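Local coordinates for protein endonuclease 2 (Arabidopsis thaliana, PDB 4CXP) that cleaves RNA and single-stranded DNA, and double-stranded DNA less well, into products carrying 5'-phosphates, with the help of three bound divalent metal ions, at residues C10-T15 with D179-N184; E163-D168 with E175-A180; A167-S172 with Y235-L240; P206-S211 with G251-A256. All blocks are in the same frame, centred on the assembly; numbering follows the deposited sequence. Where two conformers were deposited one is given.

Interaction 1: C10-T15 with D179-N184; sequences CKIAQT and DALKKN. With NAG (2-acetamido-2-deoxy-beta-D-glucopyranose), chain D.
Around I12 and K182, whose CA atoms lie 7.0 Å apart, the short helical segments 10-15 and 179-184 pass with their axes 10.6 Å apart and their N-to-C directions 47° apart. The contact is a helix-helix pairing in the mainly helical S1/P1 nuclease fold, setting the N-terminal helix 3-15 against helix 176-187. Its apolar centre is I12: CG1 stands anti to the carbonyl carbon (chi1 -69°), and the extended chi2 carries CD1 on toward the other helix. The end of I12 crosses L181 at about a right angle, and CD1 of I12 rests 4.1 Å from CB of L181, at the same range from its CD1. The shaft of K182 runs beside this pair, and a bend in its chain at chi3 (73°) turns the ammonium end toward T15. These two meet tip to tip at the solvent-facing margin, CE of K182 lying 3.7 Å from OG1 of T15. L181 also serves a second neighbour: its CD2 lies 3.6 Å from C8, the acetamide methyl of the N-acetylglucosamine, and Y244 of helix 233-262 touches it too. With an alanine here the CB contact to I12 would remain, but the loss of both methyls would probably leave the acetamide methyl without CD2 and I12 without CD1 of L181, thinning the packing toward the glycan. On the first helix, C10 is tied to C41 by a disulfide. A180 joins L181 under the sugar, its CB 3.7 Å from C8, and ND2 of N184 carries the glycan through a 1.5 Å covalent bond to its C1.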
loop_
_atom_site.group_PDB
_atom_site.type_symbol
_atom_site.label_atom_id
_atom_site.label_comp_id
_atom_site.label_asym_id
_atom_site.label_seq_id
_atom_site.Cartn_x
_atom_site.Cartn_y
_atom_site.Cartn_z
ATOM N N CYS A 10 5.617 -0.444 -6.608
ATOM C CA CYS A 10 5.460 -0.850 -7.990
ATOM C C CYS A 10 6.791 -1.163 -8.676
ATOM O O CYS A 10 6.833 -2.033 -9.539
ATOM C CB CYS A 10 4.648 0.185 -8.761
ATOM S SG CYS A 10 2.887 0.033 -8.381
ATOM N N LYS A 11 7.876 -0.482 -8.305
ATOM C CA LYS A 11 9.203 -0.796 -8.849
ATOM C C LYS A 11 9.649 -2.183 -8.401
ATOM O O LYS A 11 10.129 -2.985 -9.197
ATOM C CB LYS A 11 10.226 0.259 -8.439
ATOM C CG LYS A 11 10.106 1.557 -9.218
ATOM C CD LYS A 11 10.969 2.650 -8.614
ATOM C CE LYS A 11 10.975 3.905 -9.461
ATOM N NZ LYS A 11 11.920 3.778 -10.598
ATOM N N ILE A 12 9.459 -2.485 -7.120
ATOM C CA ILE A 12 9.781 -3.817 -6.614
ATOM C C ILE A 12 8.925 -4.849 -7.361
ATOM O O ILE A 12 9.419 -5.873 -7.840
ATOM C CB ILE A 12 9.569 -3.907 -5.091
ATOM C CG1 ILE A 12 10.612 -3.057 -4.371
ATOM C CG2 ILE A 12 9.631 -5.354 -4.633
ATOM C CD1 ILE A 12 10.363 -2.916 -2.893
ATOM N N ALA A 13 7.629 -4.586 -7.454
ATOM C CA ALA A 13 6.744 -5.557 -8.051
ATOM C C ALA A 13 7.100 -5.846 -9.494
ATOM O O ALA A 13 7.135 -7.006 -9.920
ATOM C CB ALA A 13 5.306 -5.097 -7.971
ATOM N N GLN A 14 7.363 -4.805 -10.281
ATOM C CA GLN A 14 7.510 -5.044 -11.711
ATOM C C GLN A 14 8.748 -5.896 -11.991
ATOM O O GLN A 14 8.743 -6.715 -12.896
ATOM C CB GLN A 14 7.493 -3.752 -12.524
ATOM C CG GLN A 14 7.427 -4.010 -14.031
ATOM C CD GLN A 14 7.093 -2.776 -14.853
ATOM O OE1 GLN A 14 7.225 -1.644 -14.378
ATOM N NE2 GLN A 14 6.600 -2.980 -16.070
ATOM N N THR A 15 9.782 -5.759 -11.178
ATOM C CA THR A 15 10.988 -6.559 -11.344
ATOM C C THR A 15 10.849 -8.008 -10.869
ATOM O O THR A 15 11.714 -8.816 -11.161
ATOM C CB THR A 15 12.231 -5.899 -10.710
ATOM O OG1 THR A 15 12.067 -5.828 -9.298
ATOM C CG2 THR A 15 12.461 -4.522 -11.290
ATOM N N ASP A 179 16.641 -0.024 -3.988
ATOM C CA ASP A 179 17.743 -0.939 -4.134
ATOM C C ASP A 179 18.057 -1.638 -2.824
ATOM O O ASP A 179 18.334 -2.831 -2.783
ATOM C CB ASP A 179 18.972 -0.201 -4.691
ATOM C CG ASP A 179 18.780 0.255 -6.152
ATOM O OD1 ASP A 179 17.829 -0.195 -6.819
ATOM O OD2 ASP A 179 19.571 1.102 -6.615
ATOM N N ALA A 180 17.981 -0.909 -1.715
ATOM C CA ALA A 180 18.261 -1.482 -0.415
ATOM C C ALA A 180 17.174 -2.485 -0.003
ATOM O O ALA A 180 17.465 -3.529 0.590
ATOM C CB ALA A 180 18.412 -0.382 0.625
ATOM N N LEU A 181 15.920 -2.170 -0.304
ATOM C CA LEU A 181 14.829 -3.109 -0.051
ATOM C C LEU A 181 14.993 -4.382 -0.873
ATOM O O LEU A 181 14.807 -5.482 -0.355
ATOM C CB LEU A 181 13.478 -2.448 -0.308
ATOM C CG LEU A 181 13.087 -1.348 0.659
ATOM C CD1 LEU A 181 11.936 -0.546 0.124
ATOM C CD2 LEU A 181 12.764 -1.916 2.027
ATOM N N LYS A 182 15.332 -4.247 -2.147
ATOM C CA LYS A 182 15.537 -5.416 -2.998
ATOM C C LYS A 182 16.669 -6.287 -2.480
ATOM O O LYS A 182 16.569 -7.516 -2.452
ATOM C CB LYS A 182 15.793 -4.986 -4.438
ATOM C CG LYS A 182 14.555 -4.452 -5.132
ATOM C CD LYS A 182 14.859 -3.811 -6.473
ATOM C CE LYS A 182 15.214 -4.788 -7.552
ATOM N NZ LYS A 182 15.460 -3.943 -8.753
ATOM N N LYS A 183 17.763 -5.676 -2.040
ATOM C CA LYS A 183 18.853 -6.453 -1.484
ATOM C C LYS A 183 18.407 -7.209 -0.240
ATOM O O LYS A 183 18.760 -8.376 -0.069
ATOM C CB LYS A 183 20.060 -5.566 -1.206
ATOM C CG LYS A 183 20.758 -5.138 -2.498
ATOM C CD LYS A 183 22.050 -4.369 -2.277
ATOM C CE LYS A 183 22.642 -3.915 -3.606
ATOM N NZ LYS A 183 21.857 -2.808 -4.218
ATOM N N ASN A 184 17.638 -6.568 0.627
ATOM C CA ASN A 184 17.186 -7.248 1.828
ATOM C C ASN A 184 16.165 -8.355 1.549
ATOM O O ASN A 184 16.162 -9.369 2.216
ATOM C CB ASN A 184 16.658 -6.244 2.838
ATOM C CG ASN A 184 17.774 -5.553 3.587
ATOM O OD1 ASN A 184 18.946 -5.855 3.386
ATOM N ND2 ASN A 184 17.412 -4.622 4.461
HETATM C C1 NAG D . 18.432 -3.964 5.265
HETATM C C2 NAG D . 17.890 -2.690 5.906
HETATM C C3 NAG D . 18.945 -2.084 6.819
HETATM C C4 NAG D . 19.413 -3.117 7.829
HETATM C C5 NAG D . 19.833 -4.400 7.123
HETATM C C6 NAG D . 20.203 -5.526 8.081
HETATM C C7 NAG D . 16.236 -1.739 4.404
HETATM C C8 NAG D . 15.906 -0.715 3.365
HETATM N N2 NAG D . 17.462 -1.737 4.905
HETATM O O3 NAG D . 18.415 -0.939 7.460
HETATM O O4 NAG D . 20.497 -2.567 8.553
HETATM O O5 NAG D . 18.766 -4.863 6.312
HETATM O O6 NAG D . 19.117 -5.823 8.929
HETATM O O7 NAG D . 15.390 -2.585 4.727
#

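Interaction 2: E163-D168 with E175-A180; sequences ETAEAD and EGMVDA
A165 and M177 make the apolar part of this contact, which is small and rests on one methyl group. In the conformer described here, one of two deposited, CE of M177 lies 3.7 Å from CB of A165. The methionine leaves its helix with CG anti to the backbone N (chi1 -168°), stays extended through chi2, and bends only at chi3 (-61°), which carries the terminal methyl across to the alanine. The same methyl lies 4.2 Å from the backbone N of E166, so it sits against the helix wall as well as against a side chain; the CA atoms of E166 and M177 are 7.0 Å apart. Y170, Y244 and I8 also touch M177, while F236 and L240 touch A165.

Among the backbone bonds, D168 N to T164 O at 2.9 Å belongs to the first helix, which widens into a pi-type turn from 165 to 168. On the other side, D179 N bonds to E175 O at 2.9 Å in the opening turn of helix 176-187. Helices 153-169 and 176-187 of the S1/P1 nuclease fold follow each other in the chain, joined by a short loop, and M177 reaches from the second to the first. Segment 163-168 lies in the substrate-binding region, residues 120-169.

Polar groups find partners elsewhere: T164 OG1 pairs with N160 O and with W146 NE1.

No hydrogen bond or salt bridge joins the two segments; they are held to each other by van der Waals contact, which puts little directional constraint on the methyl.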
loop_
_atom_site.group_PDB
_atom_site.type_symbol
_atom_site.label_atom_id
_atom_site.label_comp_id
_atom_site.label_asym_id
_atom_site.label_seq_id
_atom_site.Cartn_x
_atom_site.Cartn_y
_atom_site.Cartn_z
ATOM N N GLU A 163 9.836 10.415 2.917
ATOM C CA GLU A 163 10.514 11.583 2.363
ATOM C C GLU A 163 11.745 11.951 3.173
ATOM O O GLU A 163 12.775 12.334 2.611
ATOM C CB GLU A 163 9.559 12.773 2.307
ATOM C CG GLU A 163 8.501 12.718 1.239
ATOM C CD GLU A 163 7.393 13.762 1.463
ATOM O OE1 GLU A 163 7.331 14.399 2.545
ATOM O OE2 GLU A 163 6.543 13.918 0.577
ATOM N N THR A 164 11.640 11.894 4.491
ATOM C CA THR A 164 12.761 12.236 5.347
ATOM C C THR A 164 13.868 11.214 5.186
ATOM O O THR A 164 15.050 11.562 5.141
ATOM C CB THR A 164 12.289 12.379 6.798
ATOM O OG1 THR A 164 11.290 13.399 6.851
ATOM C CG2 THR A 164 13.427 12.727 7.710
ATOM N N ALA A 165 13.510 9.935 5.083
ATOM C CA ALA A 165 14.519 8.915 4.821
ATOM C C ALA A 165 15.202 9.138 3.466
ATOM O O ALA A 165 16.430 9.061 3.360
ATOM C CB ALA A 165 13.920 7.531 4.891
ATOM N N GLU A 166 14.412 9.425 2.436
ATOM C CA GLU A 166 14.978 9.628 1.099
ATOM C C GLU A 166 16.014 10.740 1.114
ATOM O O GLU A 166 17.063 10.615 0.488
ATOM C CB GLU A 166 13.861 9.917 0.117
ATOM C CG GLU A 166 14.290 10.179 -1.313
ATOM C CD GLU A 166 13.126 10.612 -2.220
ATOM O OE1 GLU A 166 12.024 10.889 -1.699
ATOM O OE2 GLU A 166 13.313 10.725 -3.458
ATOM N N ALA A 167 15.712 11.825 1.816
ATOM C CA ALA A 167 16.631 12.951 1.911
ATOM C C ALA A 167 17.832 12.628 2.807
ATOM O O ALA A 167 18.974 12.684 2.364
ATOM C CB ALA A 167 15.893 14.182 2.427
ATOM N N ASP A 168 17.585 12.322 4.068
ATOM C CA ASP A 168 18.635 12.268 5.055
ATOM C C ASP A 168 19.462 11.012 4.950
ATOM O O ASP A 168 20.677 11.053 5.158
ATOM C CB ASP A 168 18.101 12.330 6.500
ATOM C CG ASP A 168 17.528 13.658 6.923
ATOM O OD1 ASP A 168 17.289 14.541 6.089
ATOM O OD2 ASP A 168 17.299 13.796 8.175
ATOM N N GLU A 175 16.400 5.986 -6.253
ATOM C CA GLU A 175 16.441 4.509 -6.254
ATOM C C GLU A 175 17.177 3.862 -5.072
ATOM O O GLU A 175 17.258 2.649 -4.970
ATOM C CB GLU A 175 17.178 4.088 -7.528
ATOM C CG GLU A 175 16.520 4.567 -8.802
ATOM C CD GLU A 175 15.146 3.965 -9.008
ATOM O OE1 GLU A 175 14.945 2.816 -8.609
ATOM O OE2 GLU A 175 14.295 4.632 -9.610
ATOM N N GLY A 176 17.723 4.674 -4.171
ATOM C CA GLY A 176 18.488 4.118 -3.077
ATOM C C GLY A 176 17.682 3.236 -2.142
ATOM O O GLY A 176 18.114 2.161 -1.768
ATOM N N MET A 177 16.504 3.695 -1.779
ATOM C CA MET A 177 15.659 2.919 -0.886
ATOM C C MET A 177 15.170 1.638 -1.587
ATOM O O MET A 177 15.203 0.565 -1.005
ATOM C CB MET A 177 14.499 3.758 -0.346
ATOM C CG MET A 177 13.762 3.075 0.804
ATOM S SD MET A 177 12.306 3.932 1.439
ATOM C CE MET A 177 13.104 5.412 1.960
ATOM N N VAL A 178 14.754 1.745 -2.846
ATOM C CA VAL A 178 14.348 0.569 -3.625
ATOM C C VAL A 178 15.431 -0.472 -3.670
ATOM O O VAL A 178 15.193 -1.658 -3.470
ATOM C CB VAL A 178 14.075 0.940 -5.094
ATOM C CG1 VAL A 178 13.922 -0.301 -5.986
ATOM C CG2 VAL A 178 12.834 1.766 -5.117
ATOM N N ASP A 179 16.641 -0.024 -3.988
ATOM C CA ASP A 179 17.743 -0.939 -4.134
ATOM C C ASP A 179 18.057 -1.638 -2.824
ATOM O O ASP A 179 18.334 -2.831 -2.783
ATOM C CB ASP A 179 18.972 -0.201 -4.691
ATOM C CG ASP A 179 18.780 0.255 -6.152
ATOM O OD1 ASP A 179 17.829 -0.195 -6.819
ATOM O OD2 ASP A 179 19.571 1.102 -6.615
ATOM N N ALA A 180 17.981 -0.909 -1.715
ATOM C CA ALA A 180 18.261 -1.482 -0.415
ATOM C C ALA A 180 17.174 -2.485 -0.003
ATOM O O ALA A 180 17.465 -3.529 0.590
ATOM C CB ALA A 180 18.412 -0.382 0.625
#

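Interaction 3: A167-S172 with Y235-L240; sequences ADLYNS and YFYSRL
F236 opens the contact from the 235-240 helix: its CZ lies 3.8 Å from CD1 of L169, the methyl approaching the ring obliquely while the two side chains arrive from opposite directions. With CG anti to the backbone N (chi1 174°), the ring is carried toward the end of helix 153-169.

Y237 follows, and its CA is the one nearest that of L169, although 10.6 Å away. The other leucine methyl, CD2 of L169, comes to the edge of its ring, near the ring plane, 4.4 Å from CE1. The hydroxyl of Y237 holds a water at 2.8 Å from OH, and that water gives a weak, long bond of 3.4 Å to OD2 of D168, a loose solvent bridge at the exposed margin. Within the same helix, CD2 of F236 lies over the centre of the Y237 ring.

This is where the last turn of helix 153-169, widened into a pi-type turn, docks on the long helix 233-262 of the S1/P1 nuclease fold; the substrate-binding region, residues 120-169, ends at L169.

S238 and R239 bond to each other instead. NH1 of R239 bonds to OG of S238 at 2.9 Å, with the hydroxyl in the guanidinium plane, while Y235 covers one face of that group and W220 O takes its NE.

L240 returns to the contact one turn after F236. Its CD2 and CD1 of L169 meet tip to tip at 3.4 Å, tighter than usual for two methyls, and I161 of helix 153-169 touches L240 as well.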
loop_
_atom_site.group_PDB
_atom_site.type_symbol
_atom_site.label_atom_id
_atom_site.label_comp_id
_atom_site.label_asym_id
_atom_site.label_seq_id
_atom_site.Cartn_x
_atom_site.Cartn_y
_atom_site.Cartn_z
ATOM N N ALA A 167 15.712 11.825 1.816
ATOM C CA ALA A 167 16.631 12.951 1.911
ATOM C C ALA A 167 17.832 12.628 2.807
ATOM O O ALA A 167 18.974 12.684 2.364
ATOM C CB ALA A 167 15.893 14.182 2.427
ATOM N N ASP A 168 17.585 12.322 4.068
ATOM C CA ASP A 168 18.635 12.268 5.055
ATOM C C ASP A 168 19.462 11.012 4.950
ATOM O O ASP A 168 20.677 11.053 5.158
ATOM C CB ASP A 168 18.101 12.330 6.500
ATOM C CG ASP A 168 17.528 13.658 6.923
ATOM O OD1 ASP A 168 17.289 14.541 6.089
ATOM O OD2 ASP A 168 17.299 13.796 8.175
ATOM N N LEU A 169 18.824 9.871 4.727
ATOM C CA LEU A 169 19.524 8.588 4.730
ATOM C C LEU A 169 20.007 8.195 3.343
ATOM O O LEU A 169 21.077 7.608 3.210
ATOM C CB LEU A 169 18.653 7.469 5.322
ATOM C CG LEU A 169 18.133 7.734 6.725
ATOM C CD1 LEU A 169 17.269 6.574 7.171
ATOM C CD2 LEU A 169 19.257 7.980 7.713
ATOM N N TYR A 170 19.231 8.523 2.308
ATOM C CA TYR A 170 19.544 8.111 0.958
ATOM C C TYR A 170 20.011 9.261 0.080
ATOM O O TYR A 170 20.197 9.078 -1.126
ATOM C CB TYR A 170 18.380 7.332 0.300
ATOM C CG TYR A 170 18.100 6.043 1.045
ATOM C CD1 TYR A 170 18.818 4.885 0.777
ATOM C CD2 TYR A 170 17.160 5.988 2.049
ATOM C CE1 TYR A 170 18.598 3.718 1.489
ATOM C CE2 TYR A 170 16.941 4.836 2.762
ATOM C CZ TYR A 170 17.653 3.700 2.495
ATOM O OH TYR A 170 17.416 2.552 3.201
ATOM N N ASN A 171 20.265 10.424 0.666
ATOM C CA ASN A 171 20.954 11.488 -0.063
ATOM C C ASN A 171 20.232 11.846 -1.361
ATOM O O ASN A 171 20.863 12.106 -2.371
ATOM C CB ASN A 171 22.400 11.087 -0.328
ATOM C CG ASN A 171 23.105 10.715 0.951
ATOM O OD1 ASN A 171 23.372 11.573 1.796
ATOM N ND2 ASN A 171 23.402 9.436 1.115
ATOM N N SER A 172 18.902 11.848 -1.314
ATOM C CA SER A 172 18.060 12.197 -2.457
ATOM C C SER A 172 18.169 11.240 -3.639
ATOM O O SER A 172 17.755 11.590 -4.746
ATOM C CB SER A 172 18.402 13.582 -2.980
ATOM O OG SER A 172 19.447 13.477 -3.937
ATOM N N TYR A 235 11.019 8.652 16.953
ATOM C CA TYR A 235 9.914 8.026 16.233
ATOM C C TYR A 235 10.360 7.576 14.843
ATOM O O TYR A 235 10.040 6.482 14.405
ATOM C CB TYR A 235 8.729 8.985 16.161
ATOM C CG TYR A 235 7.436 8.364 15.665
ATOM C CD1 TYR A 235 7.128 8.285 14.312
ATOM C CD2 TYR A 235 6.508 7.849 16.567
ATOM C CE1 TYR A 235 5.944 7.748 13.885
ATOM C CE2 TYR A 235 5.311 7.294 16.142
ATOM C CZ TYR A 235 5.026 7.269 14.797
ATOM O OH TYR A 235 3.853 6.759 14.313
ATOM N N PHE A 236 11.079 8.439 14.140
ATOM C CA PHE A 236 11.577 8.142 12.818
ATOM C C PHE A 236 12.377 6.855 12.785
ATOM O O PHE A 236 12.079 5.952 12.004
ATOM C CB PHE A 236 12.403 9.332 12.320
ATOM C CG PHE A 236 13.088 9.090 11.002
ATOM C CD1 PHE A 236 12.376 9.043 9.826
ATOM C CD2 PHE A 236 14.455 8.898 10.949
ATOM C CE1 PHE A 236 13.012 8.844 8.615
ATOM C CE2 PHE A 236 15.099 8.691 9.755
ATOM C CZ PHE A 236 14.378 8.659 8.575
ATOM N N TYR A 237 13.431 6.761 13.589
ATOM C CA TYR A 237 14.308 5.601 13.506
ATOM C C TYR A 237 13.620 4.335 13.967
ATOM O O TYR A 237 13.893 3.260 13.456
ATOM C CB TYR A 237 15.601 5.827 14.289
ATOM C CG TYR A 237 16.530 6.816 13.645
ATOM C CD1 TYR A 237 17.079 6.562 12.421
ATOM C CD2 TYR A 237 16.880 7.982 14.301
ATOM C CE1 TYR A 237 17.945 7.471 11.844
ATOM C CE2 TYR A 237 17.745 8.888 13.741
ATOM C CZ TYR A 237 18.265 8.637 12.500
ATOM O OH TYR A 237 19.141 9.524 11.918
ATOM N N SER A 238 12.723 4.441 14.931
ATOM C CA SER A 238 12.061 3.253 15.423
ATOM C C SER A 238 10.973 2.747 14.482
ATOM O O SER A 238 10.729 1.555 14.454
ATOM C CB SER A 238 11.522 3.455 16.822
ATOM O OG SER A 238 10.573 4.463 16.886
ATOM N N ARG A 239 10.332 3.633 13.718
ATOM C CA ARG A 239 9.267 3.232 12.802
ATOM C C ARG A 239 9.758 2.961 11.393
ATOM O O ARG A 239 9.042 2.323 10.628
ATOM C CB ARG A 239 8.123 4.259 12.791
ATOM C CG ARG A 239 7.129 4.090 13.915
ATOM C CD ARG A 239 7.707 4.163 15.317
ATOM N NE ARG A 239 6.626 4.086 16.282
ATOM C CZ ARG A 239 6.783 4.159 17.583
ATOM N NH1 ARG A 239 8.000 4.234 18.091
ATOM N NH2 ARG A 239 5.717 4.137 18.350
ATOM N N LEU A 240 10.952 3.393 11.037
ATOM C CA LEU A 240 11.406 3.171 9.694
ATOM C C LEU A 240 11.458 1.682 9.317
ATOM O O LEU A 240 11.049 1.347 8.208
ATOM C CB LEU A 240 12.715 3.902 9.458
ATOM C CG LEU A 240 13.219 3.925 8.012
ATOM C CD1 LEU A 240 12.276 4.571 7.013
ATOM C CD2 LEU A 240 14.559 4.643 8.007
HETATM O O HOH W 1 18.449 10.967 9.591
#

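Interaction 4: P206-S211 with G251-A256; sequences PDIYAS and GVRLAA
R253 and Y209 form a buried CH-pi contact that joins helix 206-221 to the long C-terminal helix 233-262 inside the helical S1/P1 nuclease fold. The segment containing R253 ends at A256, where the propeptide removed in the mature form begins. The CA atoms of Y209 and R253 are 9.3 Å apart, and the space between the helices is bridged by the two long side chains.

R253 is extended from CG to NE and runs over one face of the tyrosine. Its CD makes the CH-pi contact, 3.6 Å from the centroid of the Y209 ring and 20° off the normal. The guanidinium then covers the rim of the ring: NE of R253 is 3.2 Å from CE1 of Y209, and CZ of R253 is 3.3 Å from CD1, which lies over the centre of the group. The two planes are 23° apart, with the guanidinium lying over one side of the ring near CD1 and CE1.

The charged end is held from outside the pair. NH1 forms a salt bridge with E212 and a hydrogen bond with H126 NE2, while NE donates to W196 O, so the guanidinium is pinned in orientation against the ring. H126 also meets the Y209 ring.

With a leucine in its place, E212 is likely to be left without its charge mate and the ring of Y209 without its guanidinium cover.

Because the side chains slide past each other in opposite directions, the phenol end of Y209 lies beside the base of the arginine, its OH 3.8 Å from R253 CG.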
loop_
_atom_site.group_PDB
_atom_site.type_symbol
_atom_site.label_atom_id
_atom_site.label_comp_id
_atom_site.label_asym_id
_atom_site.label_seq_id
_atom_site.Cartn_x
_atom_site.Cartn_y
_atom_site.Cartn_z
ATOM N N PRO A 206 -6.121 -10.277 0.431
ATOM C CA PRO A 206 -6.020 -8.983 1.081
ATOM C C PRO A 206 -6.336 -8.981 2.565
ATOM O O PRO A 206 -5.834 -8.108 3.283
ATOM C CB PRO A 206 -7.041 -8.137 0.319
ATOM C CG PRO A 206 -8.032 -9.133 -0.206
ATOM C CD PRO A 206 -7.166 -10.289 -0.609
ATOM N N ASP A 207 -7.193 -9.877 3.040
ATOM C CA ASP A 207 -7.567 -9.836 4.442
ATOM C C ASP A 207 -6.373 -10.136 5.352
ATOM O O ASP A 207 -6.293 -9.633 6.479
ATOM C CB ASP A 207 -8.748 -10.767 4.708
ATOM C CG ASP A 207 -10.009 -10.341 3.946
ATOM O OD1 ASP A 207 -10.201 -9.133 3.716
ATOM O OD2 ASP A 207 -10.798 -11.216 3.530
ATOM N N ILE A 208 -5.439 -10.951 4.870
ATOM C CA ILE A 208 -4.206 -11.232 5.595
ATOM C C ILE A 208 -3.438 -9.925 5.823
ATOM O O ILE A 208 -2.922 -9.638 6.906
ATOM C CB ILE A 208 -3.330 -12.240 4.782
ATOM C CG1 ILE A 208 -4.061 -13.580 4.603
ATOM C CG2 ILE A 208 -1.963 -12.431 5.430
ATOM C CD1 ILE A 208 -4.450 -14.268 5.890
ATOM N N TYR A 209 -3.339 -9.141 4.760
ATOM C CA TYR A 209 -2.533 -7.944 4.753
ATOM C C TYR A 209 -3.156 -6.859 5.616
ATOM O O TYR A 209 -2.469 -6.140 6.344
ATOM C CB TYR A 209 -2.302 -7.437 3.326
ATOM C CG TYR A 209 -1.991 -8.523 2.306
ATOM C CD1 TYR A 209 -1.380 -9.717 2.667
ATOM C CD2 TYR A 209 -2.318 -8.352 0.983
ATOM C CE1 TYR A 209 -1.139 -10.724 1.757
ATOM C CE2 TYR A 209 -2.063 -9.352 0.043
ATOM C CZ TYR A 209 -1.465 -10.528 0.448
ATOM O OH TYR A 209 -1.202 -11.529 -0.469
ATOM N N ALA A 210 -4.478 -6.757 5.554
ATOM C CA ALA A 210 -5.196 -5.812 6.379
ATOM C C ALA A 210 -5.087 -6.128 7.856
ATOM O O ALA A 210 -4.925 -5.245 8.682
ATOM C CB ALA A 210 -6.656 -5.731 5.948
ATOM N N SER A 211 -5.170 -7.411 8.205
ATOM C CA SER A 211 -5.047 -7.812 9.614
ATOM C C SER A 211 -3.679 -7.482 10.181
ATOM O O SER A 211 -3.578 -7.007 11.313
ATOM C CB SER A 211 -5.380 -9.290 9.772
ATOM O OG SER A 211 -6.755 -9.491 9.653
ATOM N N GLY A 251 5.326 -4.746 -2.402
ATOM C CA GLY A 251 5.914 -5.048 -3.684
ATOM C C GLY A 251 5.927 -6.533 -3.999
ATOM O O GLY A 251 5.616 -6.961 -5.108
ATOM N N VAL A 252 6.323 -7.331 -3.005
ATOM C CA VAL A 252 6.371 -8.771 -3.156
ATOM C C VAL A 252 4.970 -9.320 -3.441
ATOM O O VAL A 252 4.797 -10.182 -4.310
ATOM C CB VAL A 252 7.013 -9.404 -1.904
ATOM C CG1 VAL A 252 6.749 -10.890 -1.845
ATOM C CG2 VAL A 252 8.504 -9.129 -1.862
ATOM N N ARG A 253 3.973 -8.842 -2.705
ATOM C CA ARG A 253 2.625 -9.349 -2.848
ATOM C C ARG A 253 1.958 -8.861 -4.122
ATOM O O ARG A 253 1.188 -9.610 -4.722
ATOM C CB ARG A 253 1.818 -9.013 -1.598
ATOM C CG ARG A 253 2.268 -9.871 -0.436
ATOM C CD ARG A 253 1.857 -9.311 0.886
ATOM N NE ARG A 253 2.037 -10.286 1.951
ATOM C CZ ARG A 253 1.865 -10.011 3.231
ATOM N NH1 ARG A 253 1.700 -8.763 3.623
ATOM N NH2 ARG A 253 1.897 -10.976 4.138
ATOM N N LEU A 254 2.234 -7.637 -4.557
ATOM C CA LEU A 254 1.710 -7.196 -5.830
ATOM C C LEU A 254 2.226 -8.095 -6.946
ATOM O O LEU A 254 1.447 -8.571 -7.783
ATOM C CB LEU A 254 2.044 -5.735 -6.084
ATOM C CG LEU A 254 1.583 -5.186 -7.436
ATOM C CD1 LEU A 254 0.102 -5.401 -7.693
ATOM C CD2 LEU A 254 1.943 -3.712 -7.526
ATOM N N ALA A 255 3.533 -8.372 -6.963
ATOM C CA ALA A 255 4.069 -9.243 -8.000
ATOM C C ALA A 255 3.488 -10.646 -7.906
ATOM O O ALA A 255 3.143 -11.245 -8.930
ATOM C CB ALA A 255 5.571 -9.305 -7.933
ATOM N N ALA A 256 3.405 -11.213 -6.700
ATOM C CA ALA A 256 2.915 -12.568 -6.573
ATOM C C ALA A 256 1.470 -12.681 -7.048
ATOM O O ALA A 256 1.074 -13.679 -7.655
ATOM C CB ALA A 256 3.045 -13.044 -5.148
#

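How the interactions relate
Along the chain, interaction 1 begins on the N-terminal helix and ends on helix 176-187, where interaction 2 also ends, the two sharing D179 and A180 with centres 12 Å apart. The K11-E175 salt bridge ties them. Interactions 2 and 3 start from helix 153-169, share A167 and D168, and have centres 8 Å apart; the probable hydrogen bond E166 O to S172 N connects them. The centre of interaction 4 is 22 and 24 Å from those of interactions 2 and 3, and it touches neither, but meets interaction 1 through A13. Helix 233-262 thus carries the two most distant contacts, 3 and 4, while interaction 1 adjoins all the others, linking distant parts of the nuclease.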